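Local coordinates for protein beta-glucoside kinase (PDB 4HTL) that catalyses the ATP-dependent phosphorylation of cellobiose to cellobiose-6'-phosphate and may also regulate transcription of the cellobiose PTS operon, at residues I6-I11 with G284-F289; M18-P23 with K48-E53; A102-A107 with G143-G148; L111-W116 with N278-L283. All coordinates share one frame; numbering follows the deposited sequence. Where two conformers were deposited one is given.

Contact 1 of 4, residues I6-I11 with G284-F289; sequences IAAFDI and GAVYHF
Ile-6, the first residue of strand 6-11, reaches into the angle between Val-286 and Phe-289 of the helix and meets both. Its CG1 stands beside its own backbone N (chi1 -60°), and the extended chi2 carries CD1 on to the CD2–CE2 side of the aromatic ring. Ile-6 CD1 is 3.7 Å from Phe-289 CD2 and 3.8 Å from Phe-289 CE2. The other branch, CG2, lies over one face of the same ring, farther off than CD1. Phe-289 CG is anti to its backbone N (chi1 175°), and this places the ring one helical turn beyond Val-286, on the helix side that faces the sheet. Val-286 divides its two methyls: CG1 touches Ile-6 CD1 at 4.0 Å, whereas CG2 settles between Ile-6 CG2, also at 4.0 Å, and Ala-8 CB at 3.8 Å. The short methyl of Ala-8 lets the helix come down beside the strand, the two axes passing within 8.4 Å at an angle of 128°. Ala-7 and Phe-9 point to the other side of the sheet, where they touch helix 40-52. The sheet is thus sandwiched between helices, as in the ribonuclease H-like fold of actin-type ATPases, and Ala-8 to Ile-11 of this strand belong, by similarity, to the ATP site.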
loop_
_atom_site.group_PDB
_atom_site.type_symbol
_atom_site.label_atom_id
_atom_site.label_comp_id
_atom_site.label_asym_id
_atom_site.label_seq_id
_atom_site.Cartn_x
_atom_site.Cartn_y
_atom_site.Cartn_z
ATOM N N ILE A 6 11.413 -31.444 -6.823
ATOM C CA ILE A 6 10.646 -30.406 -7.537
ATOM C C ILE A 6 11.523 -29.686 -8.544
ATOM O O ILE A 6 12.576 -29.158 -8.205
ATOM C CB ILE A 6 9.968 -29.416 -6.532
ATOM C CG1 ILE A 6 9.011 -30.183 -5.603
ATOM C CG2 ILE A 6 9.221 -28.290 -7.254
ATOM C CD1 ILE A 6 8.758 -29.495 -4.263
ATOM N N ALA A 7 11.115 -29.715 -9.807
ATOM C CA ALA A 7 11.746 -28.880 -10.838
ATOM C C ALA A 7 11.267 -27.437 -10.670
ATOM O O ALA A 7 10.075 -27.164 -10.795
ATOM C CB ALA A 7 11.409 -29.389 -12.229
ATOM N N ALA A 8 12.196 -26.532 -10.378
ATOM C CA ALA A 8 11.888 -25.124 -10.157
ATOM C C ALA A 8 12.456 -24.287 -11.282
ATOM O O ALA A 8 13.607 -24.500 -11.735
ATOM C CB ALA A 8 12.443 -24.645 -8.792
ATOM N N PHE A 9 11.675 -23.309 -11.706
ATOM C CA PHE A 9 12.075 -22.373 -12.710
ATOM C C PHE A 9 11.870 -20.948 -12.249
ATOM O O PHE A 9 10.800 -20.587 -11.794
ATOM C CB PHE A 9 11.267 -22.563 -14.002
ATOM C CG PHE A 9 11.436 -23.909 -14.632
ATOM C CD1 PHE A 9 12.548 -24.170 -15.399
ATOM C CD2 PHE A 9 10.515 -24.929 -14.416
ATOM C CE1 PHE A 9 12.744 -25.420 -15.961
ATOM C CE2 PHE A 9 10.707 -26.188 -14.973
ATOM C CZ PHE A 9 11.827 -26.436 -15.742
ATOM N N ASP A 10 12.881 -20.121 -12.477
ATOM C CA ASP A 10 12.795 -18.706 -12.160
ATOM C C ASP A 10 13.137 -17.914 -13.396
ATOM O O ASP A 10 14.314 -17.860 -13.816
ATOM C CB ASP A 10 13.765 -18.364 -11.037
ATOM C CG ASP A 10 13.753 -16.885 -10.680
ATOM O OD1 ASP A 10 12.730 -16.149 -10.886
ATOM O OD2 ASP A 10 14.776 -16.470 -10.164
ATOM N N ILE A 11 12.107 -17.306 -13.969
ATOM C CA ILE A 11 12.210 -16.561 -15.213
ATOM C C ILE A 11 12.626 -15.135 -14.926
ATOM O O ILE A 11 11.836 -14.338 -14.384
ATOM C CB ILE A 11 10.865 -16.569 -15.961
ATOM C CG1 ILE A 11 10.442 -18.006 -16.253
ATOM C CG2 ILE A 11 11.000 -15.779 -17.260
ATOM C CD1 ILE A 11 8.985 -18.177 -16.658
ATOM N N GLY A 284 11.230 -19.550 -3.537
ATOM C CA GLY A 284 9.849 -19.100 -3.312
ATOM C C GLY A 284 8.832 -19.812 -4.165
ATOM O O GLY A 284 7.693 -20.075 -3.725
ATOM N N ALA A 285 9.232 -20.149 -5.392
ATOM C CA ALA A 285 8.356 -20.914 -6.289
ATOM C C ALA A 285 8.047 -22.242 -5.602
ATOM O O ALA A 285 6.903 -22.694 -5.584
ATOM C CB ALA A 285 9.023 -21.131 -7.647
ATOM N N VAL A 286 9.081 -22.867 -5.046
ATOM C CA VAL A 286 8.917 -24.104 -4.305
ATOM C C VAL A 286 8.000 -23.968 -3.102
ATOM O O VAL A 286 7.105 -24.799 -2.900
ATOM C CB VAL A 286 10.272 -24.782 -3.989
ATOM C CG1 VAL A 286 10.113 -25.978 -3.004
ATOM C CG2 VAL A 286 10.911 -25.204 -5.315
ATOM N N TYR A 287 8.212 -22.943 -2.299
ATOM C CA TYR A 287 7.312 -22.680 -1.201
ATOM C C TYR A 287 5.861 -22.604 -1.640
ATOM O O TYR A 287 4.987 -23.253 -1.028
ATOM C CB TYR A 287 7.729 -21.429 -0.459
ATOM C CG TYR A 287 6.947 -21.130 0.779
ATOM C CD1 TYR A 287 7.342 -21.640 2.014
ATOM C CD2 TYR A 287 5.881 -20.265 0.742
ATOM C CE1 TYR A 287 6.663 -21.329 3.165
ATOM C CE2 TYR A 287 5.199 -19.940 1.902
ATOM C CZ TYR A 287 5.601 -20.490 3.106
ATOM O OH TYR A 287 4.955 -20.178 4.280
ATOM N N HIS A 288 5.587 -21.831 -2.687
ATOM C CA HIS A 288 4.223 -21.763 -3.222
ATOM C C HIS A 288 3.705 -23.119 -3.631
ATOM O O HIS A 288 2.592 -23.483 -3.281
ATOM C CB HIS A 288 4.167 -20.767 -4.387
ATOM C CG HIS A 288 2.857 -20.732 -5.088
ATOM N ND1 HIS A 288 1.718 -20.383 -4.471
ATOM C CD2 HIS A 288 2.509 -21.074 -6.394
ATOM C CE1 HIS A 288 0.692 -20.471 -5.344
ATOM N NE2 HIS A 288 1.174 -20.908 -6.516
ATOM N N PHE A 289 4.517 -23.896 -4.355
ATOM C CA PHE A 289 4.139 -25.248 -4.778
ATOM C C PHE A 289 3.781 -26.108 -3.574
ATOM O O PHE A 289 2.759 -26.796 -3.582
ATOM C CB PHE A 289 5.306 -25.909 -5.545
ATOM C CG PHE A 289 5.051 -27.348 -5.911
ATOM C CD1 PHE A 289 4.570 -27.689 -7.150
ATOM C CD2 PHE A 289 5.316 -28.358 -5.000
ATOM C CE1 PHE A 289 4.340 -29.011 -7.474
ATOM C CE2 PHE A 289 5.085 -29.673 -5.308
ATOM C CZ PHE A 289 4.589 -30.001 -6.551
#

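Contact 2 of 4, residues M18-P23 with K48-E53; sequences MGVVLP and KVFLAE
Phe-50 CG is anti to the backbone N (chi1 -172°), which sends the ring out from helix 40-52 to the strand, where Met-18, a selenomethionine here, lies along it with CG beside its own backbone N and a bend at chi3. Met-18 CB sits almost squarely over one ring face, 3.7 Å from the Phe-50 centroid and 7° off the normal, a CH-pi contact. Farther out, the chain slides back along the aromatic side chain in the opposite direction: the selenium, Met-18 SE, comes within 3.6 Å of Phe-50 CB and meets the ring obliquely, 4.4 Å from its centroid, as a Met-aromatic contact. The strand is the middle one of the three-stranded antiparallel meander of the ribonuclease H-like fold, and the helix leads from that meander to strand 59-64, covering the sheet face reached by Phe-9. The far end of the ring rests on main chain, with Phe-50 CE2 3.7 Å from Gly-19 O, which lies at the ring edge near its plane. Val-20 adds one methyl, CG2, 4.0 Å from Phe-50 CZ and approaching obliquely. Leu-29 of the third meander strand also packs on Phe-50, while Met-18 extends the apolar layer to Ala-33.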
loop_
_atom_site.group_PDB
_atom_site.type_symbol
_atom_site.label_atom_id
_atom_site.label_comp_id
_atom_site.label_asym_id
_atom_site.label_seq_id
_atom_site.Cartn_x
_atom_site.Cartn_y
_atom_site.Cartn_z
HETATM N N MSE A 18 17.122 -22.601 -13.209
HETATM C CA MSE A 18 16.419 -23.862 -13.108
HETATM C C MSE A 18 17.102 -24.680 -12.016
HETATM O O MSE A 18 18.335 -24.595 -11.839
HETATM C CB MSE A 18 16.462 -24.612 -14.454
HETATM C CG MSE A 18 16.240 -23.745 -15.669
HETATM SE SE MSE A 18 16.506 -24.691 -17.371
HETATM C CE MSE A 18 17.665 -23.413 -18.105
ATOM N N GLY A 19 16.326 -25.479 -11.291
ATOM C CA GLY A 19 16.900 -26.344 -10.280
ATOM C C GLY A 19 16.014 -27.512 -9.963
ATOM O O GLY A 19 14.824 -27.532 -10.318
ATOM N N VAL A 20 16.614 -28.511 -9.325
ATOM C CA VAL A 20 15.859 -29.596 -8.712
ATOM C C VAL A 20 16.009 -29.345 -7.216
ATOM O O VAL A 20 17.128 -29.198 -6.695
ATOM C CB VAL A 20 16.384 -30.983 -9.103
ATOM C CG1 VAL A 20 15.674 -32.085 -8.285
ATOM C CG2 VAL A 20 16.260 -31.190 -10.623
ATOM N N VAL A 21 14.864 -29.238 -6.555
ATOM C CA VAL A 21 14.789 -28.757 -5.194
ATOM C C VAL A 21 14.027 -29.789 -4.369
ATOM O O VAL A 21 12.970 -30.331 -4.786
ATOM C CB VAL A 21 14.094 -27.379 -5.130
ATOM C CG1 VAL A 21 14.250 -26.734 -3.741
ATOM C CG2 VAL A 21 14.621 -26.464 -6.237
ATOM N N LEU A 22 14.560 -30.060 -3.193
ATOM C CA LEU A 22 13.910 -30.945 -2.245
ATOM C C LEU A 22 12.963 -30.081 -1.398
ATOM O O LEU A 22 13.154 -28.866 -1.290
ATOM C CB LEU A 22 14.956 -31.651 -1.371
ATOM C CG LEU A 22 16.017 -32.487 -2.104
ATOM C CD1 LEU A 22 16.984 -33.152 -1.111
ATOM C CD2 LEU A 22 15.353 -33.552 -2.984
ATOM N N PRO A 23 11.948 -30.708 -0.784
ATOM C CA PRO A 23 10.936 -29.924 -0.081
ATOM C C PRO A 23 11.416 -29.034 1.073
ATOM O O PRO A 23 10.633 -28.180 1.483
ATOM C CB PRO A 23 9.940 -30.983 0.411
ATOM C CG PRO A 23 10.135 -32.139 -0.512
ATOM C CD PRO A 23 11.605 -32.150 -0.788
ATOM N N LYS A 48 11.425 -27.555 -21.398
ATOM C CA LYS A 48 11.263 -28.903 -21.928
ATOM C C LYS A 48 12.564 -29.687 -21.855
ATOM O O LYS A 48 12.580 -30.871 -21.458
ATOM C CB LYS A 48 10.760 -28.865 -23.387
ATOM C CG LYS A 48 9.268 -28.840 -23.488
ATOM C CD LYS A 48 8.810 -28.927 -24.938
ATOM C CE LYS A 48 8.703 -30.362 -25.407
ATOM N NZ LYS A 48 7.610 -31.100 -24.705
ATOM N N VAL A 49 13.657 -29.026 -22.220
ATOM C CA VAL A 49 14.989 -29.674 -22.230
ATOM C C VAL A 49 15.407 -30.029 -20.793
ATOM O O VAL A 49 15.835 -31.160 -20.532
ATOM C CB VAL A 49 16.047 -28.785 -22.945
ATOM C CG1 VAL A 49 17.479 -29.282 -22.694
ATOM C CG2 VAL A 49 15.750 -28.705 -24.445
ATOM N N PHE A 50 15.221 -29.104 -19.853
ATOM C CA PHE A 50 15.579 -29.371 -18.441
ATOM C C PHE A 50 14.777 -30.533 -17.859
ATOM O O PHE A 50 15.332 -31.370 -17.156
ATOM C CB PHE A 50 15.368 -28.123 -17.585
ATOM C CG PHE A 50 15.875 -28.230 -16.153
ATOM C CD1 PHE A 50 17.219 -28.133 -15.857
ATOM C CD2 PHE A 50 14.988 -28.410 -15.103
ATOM C CE1 PHE A 50 17.672 -28.211 -14.535
ATOM C CE2 PHE A 50 15.435 -28.502 -13.785
ATOM C CZ PHE A 50 16.777 -28.408 -13.505
ATOM N N LEU A 51 13.479 -30.600 -18.178
ATOM C CA LEU A 51 12.607 -31.671 -17.658
ATOM C C LEU A 51 12.993 -33.065 -18.186
ATOM O O LEU A 51 13.016 -34.031 -17.423
ATOM C CB LEU A 51 11.137 -31.352 -17.953
ATOM C CG LEU A 51 10.560 -30.156 -17.172
ATOM C CD1 LEU A 51 9.239 -29.670 -17.775
ATOM C CD2 LEU A 51 10.419 -30.504 -15.678
ATOM N N ALA A 52 13.280 -33.161 -19.478
ATOM C CA ALA A 52 13.708 -34.438 -20.093
ATOM C C ALA A 52 15.009 -34.936 -19.474
ATOM O O ALA A 52 15.204 -36.146 -19.307
ATOM C CB ALA A 52 13.854 -34.294 -21.611
ATOM N N GLU A 53 15.883 -33.989 -19.132
ATOM C CA GLU A 53 17.150 -34.270 -18.443
ATOM C C GLU A 53 16.996 -34.710 -16.992
ATOM O O GLU A 53 17.959 -35.157 -16.411
ATOM C CB GLU A 53 18.056 -33.023 -18.446
ATOM C CG GLU A 53 18.554 -32.615 -19.825
ATOM C CD GLU A 53 19.331 -31.312 -19.829
ATOM O OE1 GLU A 53 19.131 -30.471 -18.914
ATOM O OE2 GLU A 53 20.150 -31.139 -20.766
#

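Contact 3 of 4, residues A102-A107 with G143-G148; sequences AIENDA and GELVRG
Glu-104 and Arg-147 form a salt bridge between the two lobes of the actin-like kinase fold: the first lies near the end of strand 101-105 of the N-terminal sheet, the second follows edge strand 144-145 of the other large sheet. Their side chains approach obliquely, yet the flat groups finish nearly coplanar, carboxylate and guanidinium planes only 17° apart. Arg-147 NE donates to Glu-104 OE1 at 2.8 Å along an almost straight line (167° at the hydrogen), entering the syn lone pair of that oxygen. A bend at chi2 (56°) in Glu-104 turns its carboxylate to the bridge, whereas Arg-147 stays extended from CG to NE and meets it with a guanidinium edge. The other oxygen, Glu-104 OE2, serves its own chain, taking the N-H of Asn-105 at 2.8 Å on the anti side, somewhat out of the carboxylate plane, as well as ND2 of Asn-108. Both carboxylate oxygens are thus engaged, which fixes the group's rotation just before helix 106-117, whose N-cap position is held by Asn-105. Leu-145 comes from the opposite direction and lays its CD2 near Glu-104 OE1; Leu-145 O is hydrogen-bonded to ND2 of Asn-142 of the second subunit. One water lies in the guanidinium plane and completes a ring with the direct bond, accepting from Arg-147 NH2 at 2.6 Å and donating to Glu-104 OE1 at 2.7 Å.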
loop_
_atom_site.group_PDB
_atom_site.type_symbol
_atom_site.label_atom_id
_atom_site.label_comp_id
_atom_site.label_asym_id
_atom_site.label_seq_id
_atom_site.Cartn_x
_atom_site.Cartn_y
_atom_site.Cartn_z
ATOM N N ALA A 102 2.791 -25.613 -10.087
ATOM C CA ALA A 102 2.386 -24.380 -9.450
ATOM C C ALA A 102 3.153 -23.213 -10.076
ATOM O O ALA A 102 4.287 -23.348 -10.567
ATOM C CB ALA A 102 2.585 -24.431 -7.945
ATOM N N ILE A 103 2.496 -22.067 -10.067
ATOM C CA ILE A 103 3.073 -20.855 -10.606
ATOM C C ILE A 103 2.700 -19.643 -9.732
ATOM O O ILE A 103 1.570 -19.550 -9.209
ATOM C CB ILE A 103 2.626 -20.657 -12.042
ATOM C CG1 ILE A 103 3.310 -19.439 -12.649
ATOM C CG2 ILE A 103 1.120 -20.527 -12.106
ATOM C CD1 ILE A 103 3.294 -19.467 -14.147
ATOM N N GLU A 104 3.664 -18.723 -9.571
ATOM C CA GLU A 104 3.476 -17.504 -8.782
ATOM C C GLU A 104 4.360 -16.436 -9.439
ATOM O O GLU A 104 5.294 -16.753 -10.173
ATOM C CB GLU A 104 3.852 -17.745 -7.308
ATOM C CG GLU A 104 3.778 -16.535 -6.339
ATOM C CD GLU A 104 2.452 -15.836 -6.283
ATOM O OE1 GLU A 104 1.642 -16.188 -5.428
ATOM O OE2 GLU A 104 2.232 -14.900 -7.094
ATOM N N ASN A 105 4.050 -15.172 -9.212
ATOM C CA ASN A 105 4.817 -14.042 -9.716
ATOM C C ASN A 105 6.224 -13.975 -9.119
ATOM O O ASN A 105 6.420 -14.381 -7.967
ATOM C CB ASN A 105 4.001 -12.778 -9.421
ATOM C CG ASN A 105 4.829 -11.518 -9.404
ATOM O OD1 ASN A 105 5.361 -11.135 -8.359
ATOM N ND2 ASN A 105 4.878 -10.820 -10.551
ATOM N N ASP A 106 7.180 -13.428 -9.872
ATOM C CA ASP A 106 8.588 -13.438 -9.480
ATOM C C ASP A 106 8.908 -12.674 -8.191
ATOM O O ASP A 106 9.674 -13.160 -7.353
ATOM C CB ASP A 106 9.505 -13.040 -10.634
ATOM C CG ASP A 106 9.267 -11.655 -11.155
ATOM O OD1 ASP A 106 8.222 -11.055 -10.902
ATOM O OD2 ASP A 106 10.167 -11.157 -11.840
ATOM N N ALA A 107 8.330 -11.484 -8.046
ATOM C CA ALA A 107 8.527 -10.666 -6.816
ATOM C C ALA A 107 7.912 -11.355 -5.594
ATOM O O ALA A 107 8.518 -11.417 -4.512
ATOM C CB ALA A 107 8.021 -9.248 -6.988
ATOM N N GLY A 143 0.085 -11.735 7.807
ATOM C CA GLY A 143 0.625 -13.092 7.723
ATOM C C GLY A 143 0.363 -13.778 6.398
ATOM O O GLY A 143 0.526 -14.985 6.319
ATOM N N GLU A 144 0.026 -13.008 5.350
ATOM C CA GLU A 144 -0.335 -13.519 4.020
ATOM C C GLU A 144 0.228 -12.632 2.912
ATOM O O GLU A 144 0.258 -11.427 3.079
ATOM C CB GLU A 144 -1.850 -13.423 3.844
ATOM C CG GLU A 144 -2.667 -14.580 4.331
ATOM C CD GLU A 144 -4.080 -14.402 3.863
ATOM O OE1 GLU A 144 -4.349 -14.713 2.671
ATOM O OE2 GLU A 144 -4.884 -13.889 4.665
ATOM N N LEU A 145 0.600 -13.223 1.761
ATOM C CA LEU A 145 0.926 -12.456 0.605
ATOM C C LEU A 145 -0.324 -11.664 0.135
ATOM O O LEU A 145 -1.439 -12.198 0.101
ATOM C CB LEU A 145 1.417 -13.438 -0.464
ATOM C CG LEU A 145 1.957 -13.015 -1.792
ATOM C CD1 LEU A 145 3.235 -12.187 -1.664
ATOM C CD2 LEU A 145 2.165 -14.284 -2.628
ATOM N N VAL A 146 -0.095 -10.409 -0.242
ATOM C CA VAL A 146 -1.149 -9.609 -0.827
ATOM C C VAL A 146 -0.905 -9.599 -2.330
ATOM O O VAL A 146 -0.001 -8.965 -2.822
ATOM C CB VAL A 146 -1.184 -8.178 -0.262
ATOM C CG1 VAL A 146 -2.197 -7.329 -1.048
ATOM C CG2 VAL A 146 -1.436 -8.172 1.256
ATOM N N ARG A 147 -1.753 -10.294 -3.063
ATOM C CA ARG A 147 -1.602 -10.406 -4.530
ATOM C C ARG A 147 -2.453 -9.398 -5.284
ATOM O O ARG A 147 -2.176 -9.116 -6.421
ATOM C CB ARG A 147 -1.952 -11.800 -4.999
ATOM C CG ARG A 147 -1.087 -12.885 -4.398
ATOM C CD ARG A 147 -1.445 -14.232 -4.966
ATOM N NE ARG A 147 -0.801 -15.332 -4.287
ATOM C CZ ARG A 147 -1.202 -15.814 -3.114
ATOM N NH1 ARG A 147 -2.245 -15.276 -2.483
ATOM N NH2 ARG A 147 -0.578 -16.827 -2.581
ATOM N N GLY A 148 -3.528 -8.927 -4.626
ATOM C CA GLY A 148 -4.489 -8.015 -5.170
ATOM C C GLY A 148 -5.684 -8.688 -5.861
ATOM O O GLY A 148 -5.709 -9.898 -6.078
HETATM O O HOH W 1 1.752 -17.835 -3.310
#

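Contact 4 of 4, residues L111-W116 with N278-L283; sequences LLAEKW and NQAGLL
Leu-283, Ala-113 and Trp-116 bury most of the surface between these helical segments, and the alanine lies at the centre. It touches the first turn of helix 280-293 at several points, and Ala-113 CB is 3.3 Å from Ala-280 O. The same Ala-113 CB lies 3.8 Å from Ala-280 CB and 4.1 Å from Leu-283 CB. With only a methyl on each side, the chains draw together until the CA atoms of Ala-113 and Ala-280 are 5.2 Å apart. Leu-283 takes part mainly through CB and its carbonyl. Trp-116, one turn beyond Ala-113, has CG anti to its backbone N (chi1 -175°), which swings the indole across to the neighbouring helix. There the six-membered ring presents an edge to Leu-283 O, with the oxygen near the ring plane, 3.3 Å from Trp-116 CZ3 and 3.4 Å from Trp-116 CE3. The indole continues along the same helix to Val-286, Tyr-287 and Leu-290. Helix 106-117 runs from the N-terminal sheet to strand 126-131 of the second large sheet, and helix 280-293 returns from the second sheet to pack on the first. Such a pair of packed helices between the lobes is characteristic of the actin-like ATPase fold, in which the connection probably acts as a hinge.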
loop_
_atom_site.group_PDB
_atom_site.type_symbol
_atom_site.label_atom_id
_atom_site.label_comp_id
_atom_site.label_asym_id
_atom_site.label_seq_id
_atom_site.Cartn_x
_atom_site.Cartn_y
_atom_site.Cartn_z
ATOM N N LEU A 111 9.692 -12.834 -2.185
ATOM C CA LEU A 111 9.227 -12.540 -0.839
ATOM C C LEU A 111 8.996 -13.855 -0.061
ATOM O O LEU A 111 9.336 -13.956 1.092
ATOM C CB LEU A 111 7.961 -11.724 -0.870
ATOM C CG LEU A 111 7.418 -11.296 0.505
ATOM C CD1 LEU A 111 6.710 -9.948 0.425
ATOM C CD2 LEU A 111 6.462 -12.376 1.064
ATOM N N LEU A 112 8.386 -14.825 -0.718
ATOM C CA LEU A 112 8.124 -16.110 -0.089
ATOM C C LEU A 112 9.408 -16.801 0.360
ATOM O O LEU A 112 9.408 -17.445 1.406
ATOM C CB LEU A 112 7.278 -16.996 -0.998
ATOM C CG LEU A 112 5.806 -16.573 -1.227
ATOM C CD1 LEU A 112 5.159 -17.470 -2.294
ATOM C CD2 LEU A 112 4.957 -16.454 0.038
ATOM N N ALA A 113 10.494 -16.639 -0.397
ATOM C CA ALA A 113 11.797 -17.153 0.024
ATOM C C ALA A 113 12.221 -16.485 1.350
ATOM O O ALA A 113 12.726 -17.158 2.291
ATOM C CB ALA A 113 12.851 -17.013 -1.060
ATOM N N GLU A 114 12.019 -15.177 1.420
ATOM C CA GLU A 114 12.315 -14.431 2.645
ATOM C C GLU A 114 11.505 -14.933 3.866
ATOM O O GLU A 114 12.051 -15.071 4.985
ATOM C CB GLU A 114 12.119 -12.906 2.414
ATOM C CG GLU A 114 13.014 -12.036 3.302
ATOM C CD GLU A 114 14.475 -12.201 2.999
ATOM O OE1 GLU A 114 15.230 -12.683 3.868
ATOM O OE2 GLU A 114 14.828 -11.856 1.874
ATOM N N LYS A 115 10.217 -15.198 3.631
ATOM C CA LYS A 115 9.290 -15.730 4.646
ATOM C C LYS A 115 9.709 -17.160 5.076
ATOM O O LYS A 115 9.669 -17.520 6.260
ATOM C CB LYS A 115 7.846 -15.740 4.131
ATOM C CG LYS A 115 6.857 -16.435 5.054
ATOM C CD LYS A 115 6.781 -15.687 6.401
ATOM C CE LYS A 115 5.712 -16.151 7.394
ATOM N NZ LYS A 115 5.829 -15.374 8.692
ATOM N N TRP A 116 10.079 -17.983 4.103
ATOM C CA TRP A 116 10.361 -19.417 4.358
ATOM C C TRP A 116 11.677 -19.638 5.034
ATOM O O TRP A 116 11.770 -20.267 6.097
ATOM C CB TRP A 116 10.326 -20.145 3.012
ATOM C CG TRP A 116 10.469 -21.640 3.084
ATOM C CD1 TRP A 116 10.303 -22.475 4.194
ATOM C CD2 TRP A 116 10.835 -22.527 1.996
ATOM N NE1 TRP A 116 10.552 -23.794 3.862
ATOM C CE2 TRP A 116 10.867 -23.888 2.561
ATOM C CE3 TRP A 116 11.157 -22.340 0.666
ATOM C CZ2 TRP A 116 11.191 -24.974 1.792
ATOM C CZ3 TRP A 116 11.482 -23.446 -0.099
ATOM C CH2 TRP A 116 11.467 -24.742 0.436
ATOM N N ASN A 278 20.622 -15.031 -4.981
ATOM C CA ASN A 278 20.770 -15.882 -6.167
ATOM C C ASN A 278 19.602 -16.831 -6.438
ATOM O O ASN A 278 19.187 -17.015 -7.580
ATOM C CB ASN A 278 22.131 -16.586 -6.116
ATOM C CG ASN A 278 23.286 -15.579 -6.101
ATOM O OD1 ASN A 278 23.444 -14.704 -7.021
ATOM N ND2 ASN A 278 24.054 -15.621 -5.024
ATOM N N GLN A 279 19.054 -17.410 -5.376
ATOM C CA GLN A 279 18.092 -18.483 -5.496
ATOM C C GLN A 279 16.675 -18.172 -4.989
ATOM O O GLN A 279 15.819 -19.090 -4.936
ATOM C CB GLN A 279 18.682 -19.722 -4.804
ATOM C CG GLN A 279 20.003 -20.167 -5.458
ATOM C CD GLN A 279 20.560 -21.469 -4.938
ATOM O OE1 GLN A 279 20.493 -21.755 -3.741
ATOM N NE2 GLN A 279 21.152 -22.247 -5.835
ATOM N N ALA A 280 16.434 -16.941 -4.534
ATOM C CA ALA A 280 15.107 -16.582 -3.988
ATOM C C ALA A 280 13.911 -16.945 -4.864
ATOM O O ALA A 280 12.904 -17.459 -4.346
ATOM C CB ALA A 280 15.035 -15.132 -3.522
ATOM N N GLY A 281 13.995 -16.669 -6.162
ATOM C CA GLY A 281 12.895 -17.022 -7.072
ATOM C C GLY A 281 12.611 -18.518 -7.048
ATOM O O GLY A 281 11.467 -18.909 -6.943
ATOM N N LEU A 282 13.660 -19.350 -7.191
ATOM C CA LEU A 282 13.489 -20.785 -7.169
ATOM C C LEU A 282 12.886 -21.254 -5.874
ATOM O O LEU A 282 11.937 -22.063 -5.851
ATOM C CB LEU A 282 14.840 -21.507 -7.382
ATOM C CG LEU A 282 15.551 -21.283 -8.718
ATOM C CD1 LEU A 282 16.969 -21.866 -8.644
ATOM C CD2 LEU A 282 14.740 -21.861 -9.884
ATOM N N LEU A 283 13.444 -20.754 -4.779
ATOM C CA LEU A 283 13.012 -21.207 -3.459
ATOM C C LEU A 283 11.573 -20.763 -3.163
ATOM O O LEU A 283 10.748 -21.561 -2.664
ATOM C CB LEU A 283 13.984 -20.698 -2.401
ATOM C CG LEU A 283 15.397 -21.257 -2.422
ATOM C CD1 LEU A 283 16.335 -20.367 -1.584
ATOM C CD2 LEU A 283 15.405 -22.714 -1.962
#

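Overall arrangement
Contacts 1, 2 and 3 all reach the N-terminal five-stranded sheet. Contacts 1 and 2 lie on neighbouring strands, centres about 10 Å apart, and use helices on opposite faces. Helix 280-293 serves both contact 1 and contact 4, about 9 Å apart, while helix 106-117 joins contact 4 to contact 3, about 12 Å away. Contacts 2 and 3 are the most distant, about 22 Å between centres and without touch. Along the chain contact 1 encloses the other three: contact 2 closes before contacts 3 and 4 open, and these two interlace. The C-terminal helix thus closes the fold against its first strand, tying the lobes together beside the probable ATP site.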